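Local structure of diaminopimelate decarboxylase (Aquifex aeolicus, 2P3E) at residues G33-V38 against V309-N314; S382-Y385 against P389-A392; C203-Q208 against S213-A218; K53-A58 against D260-L265. The protein probably catalyses the pyridoxal 5'-phosphate-dependent decarboxylation of meso-diaminopimelate to L-lysine, the closing step of lysine biosynthesis, and works as a homodimer. All coordinates share one frame; numbering follows the deposited sequence.

Interaction 1. Residues G33-V38 against V309-N314; sequences GTPLYV and VDAGMN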
# COMPACT_ATOMS: atom_id res chain seq x y z
N GLY B 33 3.51 0.52 -22.45
CA GLY B 33 3.94 -0.56 -21.56
C GLY B 33 2.85 -0.96 -20.55
O GLY B 33 1.82 -0.29 -20.44
N THR B 34 3.09 -2.07 -19.84
CA THR B 34 2.20 -2.50 -18.76
C THR B 34 3.03 -2.70 -17.49
O THR B 34 4.24 -2.91 -17.58
CB THR B 34 1.43 -3.82 -19.10
OG1 THR B 34 2.37 -4.83 -19.49
CG2 THR B 34 0.41 -3.60 -20.22
N PRO B 35 2.40 -2.63 -16.29
CA PRO B 35 1.01 -2.25 -16.02
C PRO B 35 0.69 -0.82 -16.49
O PRO B 35 1.57 0.04 -16.48
CB PRO B 35 0.90 -2.32 -14.49
CG PRO B 35 2.03 -3.19 -14.06
CD PRO B 35 3.14 -2.93 -15.05
N LEU B 36 -0.55 -0.60 -16.91
CA LEU B 36 -1.01 0.69 -17.42
C LEU B 36 -2.40 1.03 -16.88
O LEU B 36 -3.36 0.25 -17.05
CB LEU B 36 -1.06 0.67 -18.96
CG LEU B 36 -1.35 1.99 -19.69
CD1 LEU B 36 -0.23 2.99 -19.42
CD2 LEU B 36 -1.53 1.79 -21.21
N TYR B 37 -2.51 2.18 -16.23
CA TYR B 37 -3.82 2.73 -15.87
C TYR B 37 -4.33 3.61 -17.00
O TYR B 37 -3.66 4.56 -17.42
CB TYR B 37 -3.74 3.54 -14.58
CG TYR B 37 -3.93 2.72 -13.32
CD1 TYR B 37 -2.85 2.35 -12.51
CD2 TYR B 37 -5.21 2.31 -12.93
CE1 TYR B 37 -3.05 1.59 -11.32
CE2 TYR B 37 -5.41 1.55 -11.78
CZ TYR B 37 -4.34 1.20 -10.98
OH TYR B 37 -4.60 0.46 -9.83
N VAL B 38 -5.53 3.30 -17.47
CA VAL B 38 -6.14 4.04 -18.58
C VAL B 38 -7.46 4.65 -18.12
O VAL B 38 -8.29 3.93 -17.57
CB VAL B 38 -6.39 3.10 -19.80
CG1 VAL B 38 -7.00 3.89 -20.99
CG2 VAL B 38 -5.08 2.41 -20.24
N VAL B 309 0.54 -12.39 -14.03
CA VAL B 309 0.58 -11.14 -14.79
C VAL B 309 1.59 -10.16 -14.21
O VAL B 309 2.17 -10.45 -13.15
CB VAL B 309 -0.85 -10.49 -14.91
CG1 VAL B 309 -1.79 -11.43 -15.69
CG2 VAL B 309 -1.43 -10.14 -13.52
N ASP B 310 1.78 -9.02 -14.87
CA ASP B 310 2.82 -8.07 -14.41
C ASP B 310 2.32 -7.01 -13.44
O ASP B 310 3.10 -6.21 -12.91
CB ASP B 310 3.62 -7.47 -15.59
CG ASP B 310 2.76 -6.65 -16.58
OD1 ASP B 310 1.54 -6.45 -16.37
OD2 ASP B 310 3.34 -6.19 -17.59
N ALA B 311 1.02 -7.01 -13.18
CA ALA B 311 0.42 -6.10 -12.21
C ALA B 311 0.03 -6.88 -10.98
O ALA B 311 -0.49 -8.00 -11.07
CB ALA B 311 -0.82 -5.39 -12.78
N GLY B 312 0.27 -6.30 -9.82
CA GLY B 312 -0.06 -6.97 -8.57
C GLY B 312 -0.66 -6.05 -7.54
O GLY B 312 -1.16 -4.94 -7.85
N MET B 313 -0.62 -6.50 -6.28
CA MET B 313 -1.20 -5.74 -5.18
C MET B 313 -0.51 -4.38 -5.01
O MET B 313 -1.07 -3.47 -4.38
CB MET B 313 -1.13 -6.56 -3.88
CG MET B 313 0.28 -6.78 -3.35
SD MET B 313 0.30 -7.86 -1.90
CE MET B 313 -0.54 -6.85 -0.66
N ASN B 314 0.70 -4.27 -5.54
CA ASN B 314 1.44 -3.01 -5.59
C ASN B 314 0.78 -1.99 -6.50
O ASN B 314 0.99 -0.78 -6.32
CB ASN B 314 2.88 -3.26 -6.09
CG ASN B 314 2.92 -3.88 -7.50
OD1 ASN B 314 2.36 -4.96 -7.75
ND2 ASN B 314 3.59 -3.20 -8.41
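T34 and D310 meet through a single short hydrogen bond: T34 OG1 donates to D310 OD2 at 2.5 Å, reaching the syn lone pair on the side of the other carboxylate oxygen. The two side chains cross at about a right angle. With chi1 at 61°, the D310 carboxyl carbon stands between its own backbone N and carbonyl carbon, the crowded position, and this turns the group toward the threonine. The tight part of the contact centres on D310, which is buried. Its second oxygen, OD1, accepts from T293 OG1 and from Q294 N on strand 289-301, so the carboxylate is gripped at both ends and its rotation is fixed. Beside it the ring of P35 rests on the backbone, with P35 CG 3.4 Å from D310 O, and continues onto the methyl of A311, where P35 CG lies 3.8 Å from A311 CB. A cis peptide precedes P35. The looser side belongs to the 33-38 segment: T34 and P35 are both partly exposed, and the contact buries only 169 Å² in all. Strand 36-40 pairs with strands 289-301 and 392-397. With an alanine in place of D310, the donors T34 OG1, T293 OG1 and Q294 N are likely to lose their common acceptor, weakening the tie between this loop and the sheet. The chemistry implies that one buried carboxylate with a small apolar flank, probably ionised given three donors around it, links the entry to strand 36-40 with the exit from strand 304-309.

Interaction 2. Residues S382-Y385 against P389-A392; sequences SSHY and PRAA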
# COMPACT_ATOMS: atom_id res chain seq x y z
N SER B 382 -1.37 2.49 -4.57
CA SER B 382 -0.22 1.85 -5.18
C SER B 382 1.10 2.19 -4.45
O SER B 382 1.35 3.36 -4.07
CB SER B 382 -0.15 2.23 -6.67
OG SER B 382 0.92 1.59 -7.33
N SER B 383 1.93 1.16 -4.24
CA SER B 383 3.17 1.31 -3.48
C SER B 383 4.37 0.88 -4.33
O SER B 383 4.23 0.62 -5.55
CB SER B 383 3.10 0.46 -2.19
OG SER B 383 3.20 -0.93 -2.52
N HIS B 384 5.54 0.82 -3.68
CA HIS B 384 6.78 0.38 -4.31
C HIS B 384 7.27 -0.94 -3.74
O HIS B 384 8.44 -1.29 -3.89
CB HIS B 384 7.88 1.44 -4.15
CG HIS B 384 7.58 2.70 -4.90
ND1 HIS B 384 7.64 3.95 -4.32
CD2 HIS B 384 7.19 2.89 -6.18
CE1 HIS B 384 7.33 4.86 -5.23
NE2 HIS B 384 7.03 4.24 -6.36
N TYR B 385 6.36 -1.69 -3.12
CA TYR B 385 6.71 -2.98 -2.55
C TYR B 385 7.46 -3.84 -3.57
O TYR B 385 7.08 -3.89 -4.76
CB TYR B 385 5.44 -3.65 -2.01
CG TYR B 385 5.69 -4.86 -1.15
CD1 TYR B 385 6.80 -4.93 -0.29
CD2 TYR B 385 4.80 -5.95 -1.17
CE1 TYR B 385 7.03 -6.06 0.50
CE2 TYR B 385 5.02 -7.07 -0.38
CZ TYR B 385 6.14 -7.12 0.45
OH TYR B 385 6.34 -8.24 1.22
N PRO B 389 8.51 -0.12 -9.72
CA PRO B 389 8.03 1.21 -10.11
C PRO B 389 6.54 1.13 -10.46
O PRO B 389 6.07 0.11 -10.99
CB PRO B 389 8.84 1.54 -11.37
CG PRO B 389 10.05 0.66 -11.30
CD PRO B 389 9.58 -0.61 -10.61
N ARG B 390 5.83 2.21 -10.15
CA ARG B 390 4.40 2.26 -10.41
C ARG B 390 4.08 2.53 -11.89
O ARG B 390 4.94 2.96 -12.67
CB ARG B 390 3.70 3.28 -9.50
CG ARG B 390 3.80 2.91 -8.01
CD ARG B 390 3.10 3.91 -7.10
NE ARG B 390 3.79 5.21 -7.08
CZ ARG B 390 3.70 6.09 -6.09
NH1 ARG B 390 2.95 5.82 -5.02
NH2 ARG B 390 4.35 7.25 -6.16
N ALA B 391 2.84 2.24 -12.25
CA ALA B 391 2.38 2.22 -13.63
C ALA B 391 2.33 3.61 -14.24
O ALA B 391 2.14 4.60 -13.52
CB ALA B 391 0.99 1.60 -13.68
N ALA B 392 2.44 3.67 -15.57
CA ALA B 392 2.08 4.88 -16.32
C ALA B 392 0.55 5.06 -16.23
O ALA B 392 -0.18 4.08 -16.03
CB ALA B 392 2.51 4.78 -17.78
O HOH W 1 0.80 1.43 -10.19
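R390 reaches across the loop to S382 and H384, and its conformation decides what it touches. CG lies anti to the carbonyl carbon (chi1 -63°), the next bond is extended, and a bend at chi3 (-68°) swings the guanidinium round to the main chain of S382. There R390 NH1 donates to S382 O at 3.1 Å with an N-H...O angle of 157°. The carbonyl oxygen lies almost in the guanidinium plane, whereas the donor sits well above the carbonyl plane. The aliphatic part runs past S382 OG, 3.2 Å from R390 CD, and past the S383 carbonyl. The H384 side chain crosses at about a right angle over one guanidinium face, toward its rim, with H384 CE1 3.9 Å from R390 CZ; the two planes are inclined, neither parallel nor perpendicular. The 3.5 Å between H384 NE2 and R390 NE is no hydrogen bond, since the angle is poor; E408 instead forms a salt bridge with NE and a hydrogen bond with NE2. S382 OG holds a water at 2.9 Å that accepts from A391 N at 3.0 Å, and its stronger partner is N314 O. Y385 OH bonds to E349 OE2, a residue that probably binds substrate. H384 and R390 bond reciprocally to R390 and H384 of the second subunit, consistent with this loop helping to build the dimer interface where fold-type III decarboxylases place their active sites.

Interaction 3. Residues C203-Q208 against S213-A218; sequences CHIGSQ and SPYREA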
# COMPACT_ATOMS: atom_id res chain seq x y z
N CYS B 203 -22.29 15.10 7.42
CA CYS B 203 -22.36 13.66 7.64
C CYS B 203 -21.77 12.91 6.46
O CYS B 203 -21.87 13.34 5.32
CB CYS B 203 -23.80 13.20 7.93
SG CYS B 203 -24.93 13.32 6.52
N HIS B 204 -21.09 11.81 6.74
CA HIS B 204 -20.64 10.91 5.68
C HIS B 204 -20.92 9.51 6.17
O HIS B 204 -20.20 9.00 7.03
CB HIS B 204 -19.15 11.11 5.35
CG HIS B 204 -18.64 10.15 4.31
ND1 HIS B 204 -18.97 10.26 2.98
CD2 HIS B 204 -17.82 9.08 4.41
CE1 HIS B 204 -18.38 9.29 2.30
NE2 HIS B 204 -17.68 8.56 3.15
N ILE B 205 -21.97 8.90 5.62
CA ILE B 205 -22.56 7.70 6.21
C ILE B 205 -21.91 6.36 5.85
O ILE B 205 -22.16 5.37 6.52
CB ILE B 205 -24.07 7.61 5.91
CG1 ILE B 205 -24.33 7.42 4.41
CG2 ILE B 205 -24.79 8.84 6.49
CD1 ILE B 205 -25.72 6.82 4.12
N GLY B 206 -21.07 6.35 4.82
CA GLY B 206 -20.42 5.10 4.42
C GLY B 206 -19.93 5.18 3.00
O GLY B 206 -19.89 6.26 2.40
N SER B 207 -19.55 4.03 2.45
CA SER B 207 -18.99 3.99 1.11
C SER B 207 -19.49 2.76 0.35
O SER B 207 -19.85 1.74 0.96
CB SER B 207 -17.47 4.02 1.18
OG SER B 207 -16.93 4.37 -0.08
N GLN B 208 -19.49 2.85 -0.97
CA GLN B 208 -19.92 1.76 -1.84
C GLN B 208 -21.35 1.34 -1.47
O GLN B 208 -21.64 0.16 -1.24
CB GLN B 208 -18.90 0.59 -1.81
CG GLN B 208 -19.20 -0.60 -2.77
CD GLN B 208 -19.54 -0.18 -4.20
OE1 GLN B 208 -19.14 0.89 -4.67
NE2 GLN B 208 -20.25 -1.06 -4.92
N SER B 213 -31.32 3.54 0.33
CA SER B 213 -32.34 3.68 1.40
C SER B 213 -31.87 4.40 2.67
O SER B 213 -32.58 5.28 3.15
CB SER B 213 -32.96 2.31 1.78
OG SER B 213 -33.69 1.77 0.69
N PRO B 214 -30.68 4.03 3.22
CA PRO B 214 -30.17 4.66 4.45
C PRO B 214 -29.94 6.16 4.37
O PRO B 214 -29.92 6.83 5.41
CB PRO B 214 -28.82 3.96 4.70
CG PRO B 214 -28.91 2.69 3.95
CD PRO B 214 -29.78 2.96 2.76
N TYR B 215 -29.77 6.71 3.17
CA TYR B 215 -29.60 8.15 3.04
C TYR B 215 -30.81 8.93 3.57
O TYR B 215 -30.65 10.02 4.10
CB TYR B 215 -29.31 8.54 1.60
CG TYR B 215 -27.85 8.32 1.18
CD1 TYR B 215 -26.85 9.28 1.46
CD2 TYR B 215 -27.49 7.18 0.48
CE1 TYR B 215 -25.50 9.07 1.06
CE2 TYR B 215 -26.17 6.95 0.07
CZ TYR B 215 -25.18 7.89 0.36
OH TYR B 215 -23.87 7.63 -0.07
N ARG B 216 -32.02 8.39 3.41
CA ARG B 216 -33.21 9.11 3.85
C ARG B 216 -33.15 9.38 5.36
O ARG B 216 -33.18 10.54 5.76
CB ARG B 216 -34.51 8.39 3.45
CG ARG B 216 -35.73 9.33 3.42
CD ARG B 216 -37.06 8.63 3.76
NE ARG B 216 -37.04 8.03 5.09
CZ ARG B 216 -37.25 8.68 6.23
NH1 ARG B 216 -37.54 9.98 6.24
NH2 ARG B 216 -37.15 8.02 7.37
N GLU B 217 -33.01 8.33 6.17
CA GLU B 217 -32.99 8.47 7.63
C GLU B 217 -31.81 9.32 8.07
O GLU B 217 -31.94 10.17 8.95
CB GLU B 217 -32.94 7.11 8.36
CG GLU B 217 -32.96 7.24 9.91
CD GLU B 217 -32.91 5.90 10.65
OE1 GLU B 217 -32.75 4.84 10.01
OE2 GLU B 217 -33.04 5.92 11.90
N ALA B 218 -30.66 9.08 7.44
CA ALA B 218 -29.43 9.82 7.74
C ALA B 218 -29.63 11.31 7.56
O ALA B 218 -29.38 12.10 8.48
CB ALA B 218 -28.26 9.31 6.86
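I205 and A218 mark where the two backbones come nearest, their CA atoms 7.4 Å apart. The 203-208 segment is an irregular run following strand 196-202, while 213-218 opens helix 214-231, with A218 N bonded to P214 O at 3.1 Å. G206 adopts a phi of 160°, where a beta carbon would jam against the carbonyl oxygen of I205; glycine is therefore called for just after the contact residue. The side-chain work falls to I205, whose two branches divide the helix surface between them. With chi1 at 66°, CG1 takes the place between backbone N and carbonyl carbon and carries CD1 over the Y215 ring. CD1 sits 3.7 Å from the ring centroid, only 7° off the normal, a CH-pi contact nearly over the centre of the face. The other branch meets the next turn, I205 CG2 lying 3.5 Å from A218 CB, and P214 CB adds a looser touch to I205 CD1 at 4.3 Å. At its far end the tyrosine is held by Y215 OH to G243 O, beside G244, which probably binds pyridoxal 5'-phosphate. The contact thus ties a strand-to-helix loop of the TIM barrel to its own following helix, with L261 and L264 of helix 258-269 also packing on Y215 and C203 still bonded through its backbone to D240 of strand 238-240.

Interaction 4. Residues K53-A58 against D260-L265; sequences KAFPDA and DLADLL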
# COMPACT_ATOMS: atom_id res chain seq x y z
N LYS B 53 -26.54 17.99 -12.77
CA LYS B 53 -27.90 17.95 -13.29
C LYS B 53 -28.88 17.51 -12.19
O LYS B 53 -29.92 18.14 -12.00
CB LYS B 53 -27.98 17.04 -14.51
CG LYS B 53 -29.37 16.85 -15.07
CD LYS B 53 -29.35 16.01 -16.35
CE LYS B 53 -30.76 15.64 -16.80
NZ LYS B 53 -30.69 15.04 -18.17
N ALA B 54 -28.52 16.46 -11.46
CA ALA B 54 -29.35 15.97 -10.33
C ALA B 54 -29.49 16.95 -9.17
O ALA B 54 -30.56 17.03 -8.57
CB ALA B 54 -28.85 14.60 -9.83
N PHE B 55 -28.41 17.69 -8.86
CA PHE B 55 -28.36 18.67 -7.76
C PHE B 55 -27.84 20.02 -8.28
O PHE B 55 -26.71 20.43 -7.96
CB PHE B 55 -27.47 18.19 -6.60
CG PHE B 55 -27.95 16.92 -5.93
CD1 PHE B 55 -28.75 16.99 -4.78
CD2 PHE B 55 -27.60 15.67 -6.42
CE1 PHE B 55 -29.18 15.82 -4.16
CE2 PHE B 55 -28.04 14.50 -5.79
CZ PHE B 55 -28.82 14.58 -4.66
N PRO B 56 -28.65 20.74 -9.09
CA PRO B 56 -28.20 21.97 -9.75
C PRO B 56 -27.80 23.13 -8.85
O PRO B 56 -27.10 24.03 -9.29
CB PRO B 56 -29.39 22.34 -10.66
CG PRO B 56 -30.58 21.76 -9.98
CD PRO B 56 -30.05 20.42 -9.45
N ASP B 57 -28.24 23.12 -7.59
CA ASP B 57 -27.93 24.21 -6.67
C ASP B 57 -26.85 23.81 -5.65
O ASP B 57 -26.44 24.63 -4.82
CB ASP B 57 -29.22 24.67 -5.96
CG ASP B 57 -30.33 25.04 -6.95
OD1 ASP B 57 -30.05 25.77 -7.92
OD2 ASP B 57 -31.48 24.59 -6.76
N ALA B 58 -26.37 22.57 -5.75
CA ALA B 58 -25.38 22.03 -4.81
C ALA B 58 -23.93 22.28 -5.23
O ALA B 58 -23.62 22.34 -6.41
CB ALA B 58 -25.59 20.52 -4.60
N ASP B 260 -31.31 9.32 -8.72
CA ASP B 260 -32.01 8.50 -7.71
C ASP B 260 -31.87 9.06 -6.29
O ASP B 260 -32.83 9.02 -5.50
CB ASP B 260 -31.55 7.03 -7.72
CG ASP B 260 -31.69 6.39 -9.08
OD1 ASP B 260 -32.73 6.65 -9.73
OD2 ASP B 260 -30.77 5.65 -9.51
N LEU B 261 -30.68 9.57 -5.96
CA LEU B 261 -30.45 10.20 -4.66
C LEU B 261 -31.21 11.50 -4.56
O LEU B 261 -31.81 11.78 -3.52
CB LEU B 261 -28.95 10.43 -4.40
CG LEU B 261 -28.58 11.00 -3.03
CD1 LEU B 261 -28.89 10.02 -1.88
CD2 LEU B 261 -27.10 11.46 -3.01
N ALA B 262 -31.21 12.29 -5.63
CA ALA B 262 -31.94 13.55 -5.64
C ALA B 262 -33.44 13.32 -5.42
O ALA B 262 -34.08 14.06 -4.67
CB ALA B 262 -31.69 14.33 -6.94
N ASP B 263 -33.98 12.28 -6.07
CA ASP B 263 -35.39 11.88 -5.92
C ASP B 263 -35.71 11.46 -4.49
O ASP B 263 -36.74 11.87 -3.91
CB ASP B 263 -35.74 10.73 -6.87
CG ASP B 263 -35.71 11.13 -8.37
OD1 ASP B 263 -35.70 12.33 -8.70
OD2 ASP B 263 -35.67 10.22 -9.22
N LEU B 264 -34.84 10.64 -3.92
CA LEU B 264 -35.02 10.18 -2.56
C LEU B 264 -35.04 11.35 -1.56
O LEU B 264 -35.79 11.31 -0.58
CB LEU B 264 -33.92 9.19 -2.17
CG LEU B 264 -34.03 8.56 -0.77
CD1 LEU B 264 -35.24 7.61 -0.65
CD2 LEU B 264 -32.72 7.87 -0.37
N LEU B 265 -34.23 12.39 -1.81
CA LEU B 265 -34.01 13.45 -0.82
C LEU B 265 -34.75 14.76 -1.10
O LEU B 265 -34.71 15.67 -0.28
CB LEU B 265 -32.50 13.74 -0.65
CG LEU B 265 -31.55 12.61 -0.26
CD1 LEU B 265 -30.12 13.15 -0.14
CD2 LEU B 265 -31.97 11.92 1.05
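L261 and A262, both packed against F55, offer their carbonyl oxygens to one N-H: L265 N bonds L261 O at 3.0 Å and, weakly, A262 O at 3.3 Å. The side chains that meet across the contact are apolar. The F55 ring presents a face to the A262 methyl, with A262 CB 4.0 Å from the ring centroid and 22° off the normal, a CH-pi contact offset toward the rim. Of the ring atoms CZ comes nearest, F55 CZ lying 3.4 Å from A262 CA, and F55 CZ also meets L261 CD2 at 3.9 Å. F55 puts its ring there with CG anti to the carbonyl carbon (chi1 -63°). It is the first residue past helix 41-54 and begins a type I turn to A58 leading into strand 59-63. Helix 258-269 in turn precedes strand 275-278, the parallel neighbour of 59-63, so two adjacent helices of the TIM barrel meet here. Replacing F55 by alanine removes the ring, which would probably open a gap beside L261 and leave the A262 methyl without its aromatic partner. On the helix 41-54 side of the ring, A54 CB stands 4.1 Å from A262 CB, and a polar atom joins in where the A262 methyl carbon CB comes within 3.4 Å of the carbonyl oxygen A54 O.

How the interactions relate
Interactions 3 and 4 belong to the TIM-barrel domain and interactions 1 and 2 to the sheet region across the chain's centre, about 33 to 38 Å away between centres. Within each pair the contacts join, but by different means: the 309-314 loop of interaction 1 is held to 382-385 of interaction 2 by polar bonds, whereas interactions 3 and 4 share one apolar cluster. Chemistry follows place: interaction 2 is the buried one, rich in charge and turned to the second subunit, whereas the other three are partly buried. Interaction 1 relies on one carboxylate, and interactions 3 and 4 on methyl groups set over aromatic faces between barrel helices and loops.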